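Local coordinates for major capsid protein (PDB 5J7O) that builds the capsid shell of Faustovirus, a large double-stranded DNA virus, as a double jelly-roll protein that assembles in threes, at residues Y153-V158 with L340-T345; L333-G338 with S381-T386. All coordinates share one frame; numbering follows the deposited sequence.

Contact 1 (Y153-V158 with L340-T345)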
ATOM      1  N   TYR B 153     -27.578  36.179  -1.580  1.00 35.92           N
ATOM      2  CA  TYR B 153     -26.224  35.736  -1.280  1.00 36.11           C
ATOM      3  C   TYR B 153     -25.859  36.160   0.136  1.00 35.00           C
ATOM      4  O   TYR B 153     -25.944  37.345   0.473  1.00 33.76           O
ATOM      5  CB  TYR B 153     -25.216  36.322  -2.273  1.00 35.07           C
ATOM      6  CG  TYR B 153     -25.571  36.128  -3.731  1.00 35.96           C
ATOM      7  CD1 TYR B 153     -26.413  37.017  -4.385  1.00 36.88           C
ATOM      8  CD2 TYR B 153     -25.048  35.066  -4.458  1.00 34.84           C
ATOM      9  CE1 TYR B 153     -26.735  36.849  -5.719  1.00 37.67           C
ATOM     10  CE2 TYR B 153     -25.362  34.891  -5.794  1.00 35.62           C
ATOM     11  CZ  TYR B 153     -26.205  35.786  -6.419  1.00 36.78           C
ATOM     12  OH  TYR B 153     -26.522  35.615  -7.748  1.00 35.95           O
ATOM     13  N   THR B 154     -25.442  35.199   0.957  1.00 35.41           N
ATOM     14  CA  THR B 154     -25.020  35.476   2.323  1.00 38.19           C
ATOM     15  C   THR B 154     -23.687  34.794   2.583  1.00 36.34           C
ATOM     16  O   THR B 154     -23.516  33.613   2.268  1.00 38.18           O
ATOM     17  CB  THR B 154     -26.060  34.999   3.344  1.00 40.52           C
ATOM     18  OG1 THR B 154     -27.356  35.485   2.977  1.00 44.02           O
ATOM     19  CG2 THR B 154     -25.710  35.509   4.738  1.00 41.88           C
ATOM     20  N   GLN B 155     -22.745  35.542   3.155  1.00 35.56           N
ATOM     21  CA  GLN B 155     -21.451  35.010   3.552  1.00 36.56           C
ATOM     22  C   GLN B 155     -21.162  35.410   4.991  1.00 39.46           C
ATOM     23  O   GLN B 155     -21.439  36.543   5.397  1.00 39.00           O
ATOM     24  CB  GLN B 155     -20.330  35.502   2.628  1.00 32.57           C
ATOM     25  CG  GLN B 155     -20.368  34.894   1.235  1.00 31.22           C
ATOM     26  CD  GLN B 155     -19.217  35.356   0.364  1.00 31.80           C
ATOM     27  OE1 GLN B 155     -19.137  36.525  -0.012  1.00 31.88           O
ATOM     28  NE2 GLN B 155     -18.313  34.437   0.041  1.00 31.35           N
ATOM     29  N   SER B 156     -20.610  34.474   5.758  1.00 41.25           N
ATOM     30  CA  SER B 156     -20.300  34.712   7.159  1.00 42.63           C
ATOM     31  C   SER B 156     -19.146  33.807   7.568  1.00 40.78           C
ATOM     32  O   SER B 156     -18.624  33.027   6.764  1.00 40.40           O
ATOM     33  CB  SER B 156     -21.531  34.481   8.044  1.00 41.37           C
ATOM     34  OG  SER B 156     -22.018  33.158   7.907  1.00 41.27           O
ATOM     35  N   TYR B 157     -18.744  33.920   8.830  1.00 39.12           N
ATOM     36  CA  TYR B 157     -17.687  33.097   9.399  1.00 38.22           C
ATOM     37  C   TYR B 157     -18.253  32.245  10.523  1.00 39.32           C
ATOM     38  O   TYR B 157     -19.024  32.731  11.357  1.00 42.37           O
ATOM     39  CB  TYR B 157     -16.531  33.953   9.924  1.00 37.34           C
ATOM     40  CG  TYR B 157     -15.817  34.738   8.851  1.00 36.73           C
ATOM     41  CD1 TYR B 157     -15.080  34.093   7.866  1.00 35.78           C
ATOM     42  CD2 TYR B 157     -15.871  36.124   8.826  1.00 35.78           C
ATOM     43  CE1 TYR B 157     -14.423  34.806   6.883  1.00 35.39           C
ATOM     44  CE2 TYR B 157     -15.216  36.847   7.849  1.00 36.08           C
ATOM     45  CZ  TYR B 157     -14.494  36.182   6.880  1.00 36.07           C
ATOM     46  OH  TYR B 157     -13.841  36.899   5.904  1.00 36.73           O
ATOM     47  N   VAL B 158     -17.868  30.968  10.538  1.00 37.02           N
ATOM     48  CA  VAL B 158     -18.314  30.021  11.549  1.00 35.34           C
ATOM     49  C   VAL B 158     -17.124  29.189  12.004  1.00 35.28           C
ATOM     50  O   VAL B 158     -16.096  29.110  11.328  1.00 35.33           O
ATOM     51  CB  VAL B 158     -19.438  29.094  11.030  1.00 33.14           C
ATOM     52  CG1 VAL B 158     -20.721  29.877  10.801  1.00 33.55           C
ATOM     53  CG2 VAL B 158     -19.000  28.395   9.750  1.00 26.48           C
ATOM     54  N   LEU B 340     -11.901  28.283  11.876  1.00 35.97           N
ATOM     55  CA  LEU B 340     -12.587  29.443  11.316  1.00 35.25           C
ATOM     56  C   LEU B 340     -12.891  29.146   9.857  1.00 35.61           C
ATOM     57  O   LEU B 340     -11.973  28.880   9.076  1.00 35.64           O
ATOM     58  CB  LEU B 340     -11.732  30.706  11.448  1.00 33.74           C
ATOM     59  CG  LEU B 340     -12.354  32.026  10.987  1.00 33.82           C
ATOM     60  CD1 LEU B 340     -13.477  32.452  11.922  1.00 34.84           C
ATOM     61  CD2 LEU B 340     -11.290  33.108  10.885  1.00 33.84           C
ATOM     62  N   PHE B 341     -14.170  29.191   9.491  1.00 35.62           N
ATOM     63  CA  PHE B 341     -14.613  28.800   8.162  1.00 35.43           C
ATOM     64  C   PHE B 341     -15.498  29.882   7.566  1.00 37.47           C
ATOM     65  O   PHE B 341     -16.332  30.468   8.262  1.00 39.99           O
ATOM     66  CB  PHE B 341     -15.381  27.473   8.203  1.00 35.29           C
ATOM     67  CG  PHE B 341     -14.653  26.375   8.923  1.00 33.86           C
ATOM     68  CD1 PHE B 341     -13.781  25.542   8.242  1.00 34.02           C
ATOM     69  CD2 PHE B 341     -14.839  26.176  10.281  1.00 32.60           C
ATOM     70  CE1 PHE B 341     -13.109  24.531   8.903  1.00 34.54           C
ATOM     71  CE2 PHE B 341     -14.170  25.169  10.947  1.00 33.83           C
ATOM     72  CZ  PHE B 341     -13.303  24.345  10.257  1.00 33.86           C
ATOM     73  N   LEU B 342     -15.313  30.139   6.273  1.00 38.24           N
ATOM     74  CA  LEU B 342     -16.160  31.065   5.535  1.00 39.08           C
ATOM     75  C   LEU B 342     -17.366  30.308   4.993  1.00 40.09           C
ATOM     76  O   LEU B 342     -17.215  29.398   4.171  1.00 40.72           O
ATOM     77  CB  LEU B 342     -15.388  31.724   4.393  1.00 39.33           C
ATOM     78  CG  LEU B 342     -16.217  32.616   3.464  1.00 39.82           C
ATOM     79  CD1 LEU B 342     -16.572  33.932   4.140  1.00 38.10           C
ATOM     80  CD2 LEU B 342     -15.496  32.858   2.148  1.00 39.57           C
ATOM     81  N   GLN B 343     -18.556  30.681   5.454  1.00 41.92           N
ATOM     82  CA  GLN B 343     -19.793  30.062   4.998  1.00 44.70           C
ATOM     83  C   GLN B 343     -20.333  30.844   3.807  1.00 45.25           C
ATOM     84  O   GLN B 343     -20.633  32.036   3.928  1.00 49.20           O
ATOM     85  CB  GLN B 343     -20.822  30.016   6.127  1.00 47.37           C
ATOM     86  CG  GLN B 343     -22.185  29.494   5.706  1.00 50.81           C
ATOM     87  CD  GLN B 343     -23.150  29.390   6.868  1.00 53.73           C
ATOM     88  OE1 GLN B 343     -22.801  29.691   8.009  1.00 55.15           O
ATOM     89  NE2 GLN B 343     -24.373  28.959   6.585  1.00 55.60           N
ATOM     90  N   THR B 344     -20.450  30.178   2.662  1.00 39.92           N
ATOM     91  CA  THR B 344     -20.991  30.775   1.444  1.00 38.07           C
ATOM     92  C   THR B 344     -22.355  30.152   1.177  1.00 34.30           C
ATOM     93  O   THR B 344     -22.447  28.958   0.871  1.00 32.47           O
ATOM     94  CB  THR B 344     -20.050  30.562   0.260  1.00 39.22           C
ATOM     95  OG1 THR B 344     -18.850  31.321   0.456  1.00 39.06           O
ATOM     96  CG2 THR B 344     -20.716  30.998  -1.039  1.00 39.95           C
ATOM     97  N   THR B 345     -23.409  30.956   1.291  1.00 36.70           N
ATOM     98  CA  THR B 345     -24.778  30.483   1.135  1.00 38.48           C
ATOM     99  C   THR B 345     -25.486  31.269   0.043  1.00 36.77           C
ATOM    100  O   THR B 345     -25.459  32.506   0.040  1.00 37.21           O
ATOM    101  CB  THR B 345     -25.558  30.601   2.447  1.00 42.77           C
ATOM    102  OG1 THR B 345     -25.396  31.918   2.985  1.00 50.65           O
ATOM    103  CG2 THR B 345     -25.060  29.587   3.449  1.00 39.24           C
TER
HETATM  104  O   HOH W   1     -23.452  32.774   5.547  1.00 27.18           O
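Thr-345 grips the carbonyl of Thr-154 twice: its backbone N lies 2.8 Å from Thr-154 O, and its OG1 comes within 2.6 Å of the same oxygen. A chi1 of 50° turns OG1 toward Thr-154 O, which it meets from above the carbonyl plane, 41° out of it. One pair along, on the other face, Gln-155 and Thr-344 run side by side, and Gln-155 NE2 donates to Thr-344 OG1 over 3.2 Å, with the hydroxyl close to the amide plane. Next to them the Tyr-157 ring meets Leu-342 obliquely, Tyr-157 CE1 3.6 Å from Leu-342 CD1, while the phenol OH bonds to Ala-121 O. Gln-343, extended with CG anti to its backbone N, shares the face of Thr-345; its OE1 lies 3.5 Å from Val-158 CG1. A water joins Ser-156 OG, at 2.8 Å, and more weakly Gln-343 O. Thr-344 OG1 also makes a weak hydrogen bond to Thr-263 O of the second subunit, which places this face at a subunit boundary. Hydrogen-bonded pairs at Thr-154, Ser-156 and Val-158, with axes 156° apart, define regular antiparallel pairing of strands 149-158 and 341-351, neighbours in a larger mixed sheet of this double jelly-roll capsid protein.

Contact 2 (L333-G338 with S381-T386)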
ATOM      1  N   LEU B 333       8.008  25.284   9.179  1.00 34.22           N
ATOM      2  CA  LEU B 333       6.764  25.389   9.931  1.00 34.65           C
ATOM      3  C   LEU B 333       5.880  26.437   9.274  1.00 36.74           C
ATOM      4  O   LEU B 333       6.357  27.522   8.923  1.00 39.05           O
ATOM      5  CB  LEU B 333       7.052  25.759  11.386  1.00 35.18           C
ATOM      6  CG  LEU B 333       5.900  25.756  12.386  1.00 35.55           C
ATOM      7  CD1 LEU B 333       5.439  24.335  12.669  1.00 35.69           C
ATOM      8  CD2 LEU B 333       6.334  26.452  13.661  1.00 35.73           C
ATOM      9  N   PHE B 334       4.596  26.121   9.111  1.00 35.75           N
ATOM     10  CA  PHE B 334       3.701  26.963   8.333  1.00 36.61           C
ATOM     11  C   PHE B 334       2.380  27.185   9.054  1.00 36.81           C
ATOM     12  O   PHE B 334       1.904  26.333   9.807  1.00 37.96           O
ATOM     13  CB  PHE B 334       3.424  26.362   6.952  1.00 36.64           C
ATOM     14  CG  PHE B 334       4.627  26.319   6.063  1.00 39.14           C
ATOM     15  CD1 PHE B 334       5.525  25.269   6.143  1.00 40.05           C
ATOM     16  CD2 PHE B 334       4.862  27.331   5.148  1.00 40.31           C
ATOM     17  CE1 PHE B 334       6.636  25.228   5.328  1.00 41.54           C
ATOM     18  CE2 PHE B 334       5.973  27.295   4.328  1.00 42.38           C
ATOM     19  CZ  PHE B 334       6.861  26.242   4.419  1.00 42.74           C
ATOM     20  N   THR B 335       1.806  28.357   8.804  1.00 36.89           N
ATOM     21  CA  THR B 335       0.455  28.673   9.235  1.00 36.21           C
ATOM     22  C   THR B 335      -0.550  27.985   8.320  1.00 35.33           C
ATOM     23  O   THR B 335      -0.324  27.852   7.114  1.00 34.16           O
ATOM     24  CB  THR B 335       0.248  30.192   9.216  1.00 35.76           C
ATOM     25  OG1 THR B 335       1.011  30.797  10.267  1.00 34.79           O
ATOM     26  CG2 THR B 335      -1.212  30.562   9.378  1.00 38.25           C
ATOM     27  N   ALA B 336      -1.648  27.521   8.902  1.00 34.14           N
ATOM     28  CA  ALA B 336      -2.754  26.929   8.169  1.00 34.10           C
ATOM     29  C   ALA B 336      -4.049  27.357   8.839  1.00 33.75           C
ATOM     30  O   ALA B 336      -4.056  27.695  10.027  1.00 32.55           O
ATOM     31  CB  ALA B 336      -2.649  25.398   8.128  1.00 34.46           C
ATOM     32  N   PRO B 337      -5.160  27.374   8.099  1.00 32.44           N
ATOM     33  CA  PRO B 337      -6.433  27.791   8.698  1.00 32.53           C
ATOM     34  C   PRO B 337      -6.804  26.924   9.891  1.00 32.93           C
ATOM     35  O   PRO B 337      -6.597  25.708   9.891  1.00 33.37           O
ATOM     36  CB  PRO B 337      -7.436  27.625   7.551  1.00 31.93           C
ATOM     37  CG  PRO B 337      -6.619  27.742   6.319  1.00 31.03           C
ATOM     38  CD  PRO B 337      -5.288  27.130   6.651  1.00 30.40           C
ATOM     39  N   GLY B 338      -7.351  27.565  10.914  1.00 31.80           N
ATOM     40  CA  GLY B 338      -7.765  26.908  12.140  1.00 29.68           C
ATOM     41  C   GLY B 338      -9.257  26.655  12.173  1.00 30.02           C
ATOM     42  O   GLY B 338      -9.868  26.286  11.163  1.00 25.88           O
ATOM     43  N   SER B 381      -2.094  36.264  12.674  1.00 41.16           N
ATOM     44  CA  SER B 381      -1.769  35.050  13.416  1.00 40.07           C
ATOM     45  C   SER B 381      -0.677  34.318  12.646  1.00 37.41           C
ATOM     46  O   SER B 381      -0.926  33.799  11.553  1.00 35.54           O
ATOM     47  CB  SER B 381      -3.005  34.172  13.605  1.00 39.87           C
ATOM     48  OG  SER B 381      -2.715  33.049  14.419  1.00 39.59           O
ATOM     49  N   SER B 382       0.527  34.283  13.211  1.00 36.84           N
ATOM     50  CA  SER B 382       1.706  33.781  12.518  1.00 38.63           C
ATOM     51  C   SER B 382       2.444  32.785  13.406  1.00 37.89           C
ATOM     52  O   SER B 382       2.087  32.567  14.568  1.00 39.19           O
ATOM     53  CB  SER B 382       2.631  34.934  12.107  1.00 40.80           C
ATOM     54  OG  SER B 382       3.004  35.709  13.233  1.00 44.79           O
ATOM     55  N   ILE B 383       3.494  32.180  12.843  1.00 36.14           N
ATOM     56  CA  ILE B 383       4.253  31.171  13.575  1.00 37.06           C
ATOM     57  C   ILE B 383       5.105  31.832  14.657  1.00 41.70           C
ATOM     58  O   ILE B 383       5.444  33.019  14.594  1.00 42.81           O
ATOM     59  CB  ILE B 383       5.121  30.338  12.619  1.00 35.65           C
ATOM     60  CG1 ILE B 383       6.174  31.219  11.941  1.00 34.93           C
ATOM     61  CG2 ILE B 383       4.254  29.645  11.579  1.00 33.07           C
ATOM     62  CD1 ILE B 383       7.076  30.467  10.982  1.00 34.67           C
ATOM     63  N   ASP B 384       5.455  31.038  15.668  1.00 44.16           N
ATOM     64  CA  ASP B 384       6.273  31.513  16.779  1.00 44.64           C
ATOM     65  C   ASP B 384       7.738  31.479  16.360  1.00 43.64           C
ATOM     66  O   ASP B 384       8.340  30.404  16.264  1.00 44.74           O
ATOM     67  CB  ASP B 384       6.033  30.659  18.022  1.00 45.13           C
ATOM     68  CG  ASP B 384       6.621  31.275  19.280  1.00 48.15           C
ATOM     69  OD1 ASP B 384       7.402  32.244  19.174  1.00 50.17           O
ATOM     70  OD2 ASP B 384       6.304  30.783  20.385  1.00 50.41           O
ATOM     71  N   GLY B 385       8.315  32.655  16.118  1.00 43.12           N
ATOM     72  CA  GLY B 385       9.705  32.751  15.706  1.00 45.60           C
ATOM     73  C   GLY B 385      10.711  32.422  16.789  1.00 48.59           C
ATOM     74  O   GLY B 385      11.905  32.326  16.487  1.00 50.48           O
ATOM     75  N   THR B 386      10.265  32.254  18.033  1.00 47.80           N
ATOM     76  CA  THR B 386      11.141  31.871  19.130  1.00 46.87           C
ATOM     77  C   THR B 386      11.110  30.375  19.408  1.00 46.50           C
ATOM     78  O   THR B 386      11.618  29.939  20.446  1.00 47.01           O
ATOM     79  CB  THR B 386      10.776  32.640  20.403  1.00 46.72           C
ATOM     80  OG1 THR B 386       9.410  32.380  20.751  1.00 48.79           O
ATOM     81  CG2 THR B 386      10.972  34.136  20.202  1.00 45.75           C
TER
HETATM   82  O   HOH W   2       3.292  32.953   9.634  1.00 42.63           O
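Leu-333 to Thr-335 and Ser-381 to Ile-383 run in nearly opposite directions, 173° apart, yet their closest CA atoms, in Thr-335 and Ser-382, are 6.2 Å from each other and the backbones exchange no direct hydrogen bonds. On the 381-386 side, the side chain of Ile-383 makes most of the contact. With chi1 at 64°, its CG1 sits between the backbone N and the carbonyl carbon, and the extended chain beyond brings CD1 to 3.7 Å from Leu-333 O. The other branch, CG2, turns to Thr-335 and lies 3.7 Å from OG1, the two side chains slanting across each other. Leu-333 adds an apolar touch through CD2, 4.2 Å from Ile-383 CB. Water 2 spans the polar side: it lies 3.2 Å from Thr-335 OG1 and accepts a weak bond from Ile-383 N. Beyond the touching residues, Asp-384 OD1 takes both the N and OG1 of Thr-386, the hydroxyl at 2.6 Å, and both donors come from one face of the carboxylate. Ser-381 is anchored separately, its OG bonding to Ser-115 O and its O accepting from Asn-173 ND2. The geometry is that of a loop laid against an outer strand, 333-336, of a three-stranded antiparallel sheet, followed by an Asx turn at Asp-384.

In the fold
From the N terminus, the first of the four segments reached is 153-158, within strand 149-158; the chain then passes through 181 residues, 54 of them in strands, before 340-345 returns to close contact 1. Just before that return it forms 333-338, whose partner, the loop 381-386, follows after a much shorter span of 42 residues and closes contact 2. The segments therefore alternate along the chain and the two closures cross instead of nesting. Strands 333-336 and 341-351 are consecutive, yet the contact centres stand 23 Å apart. Contact 1 joins neighbours in the mixed sheet; contact 2 ties the three-stranded sheet to the loop between strands 364-375 and 389-401.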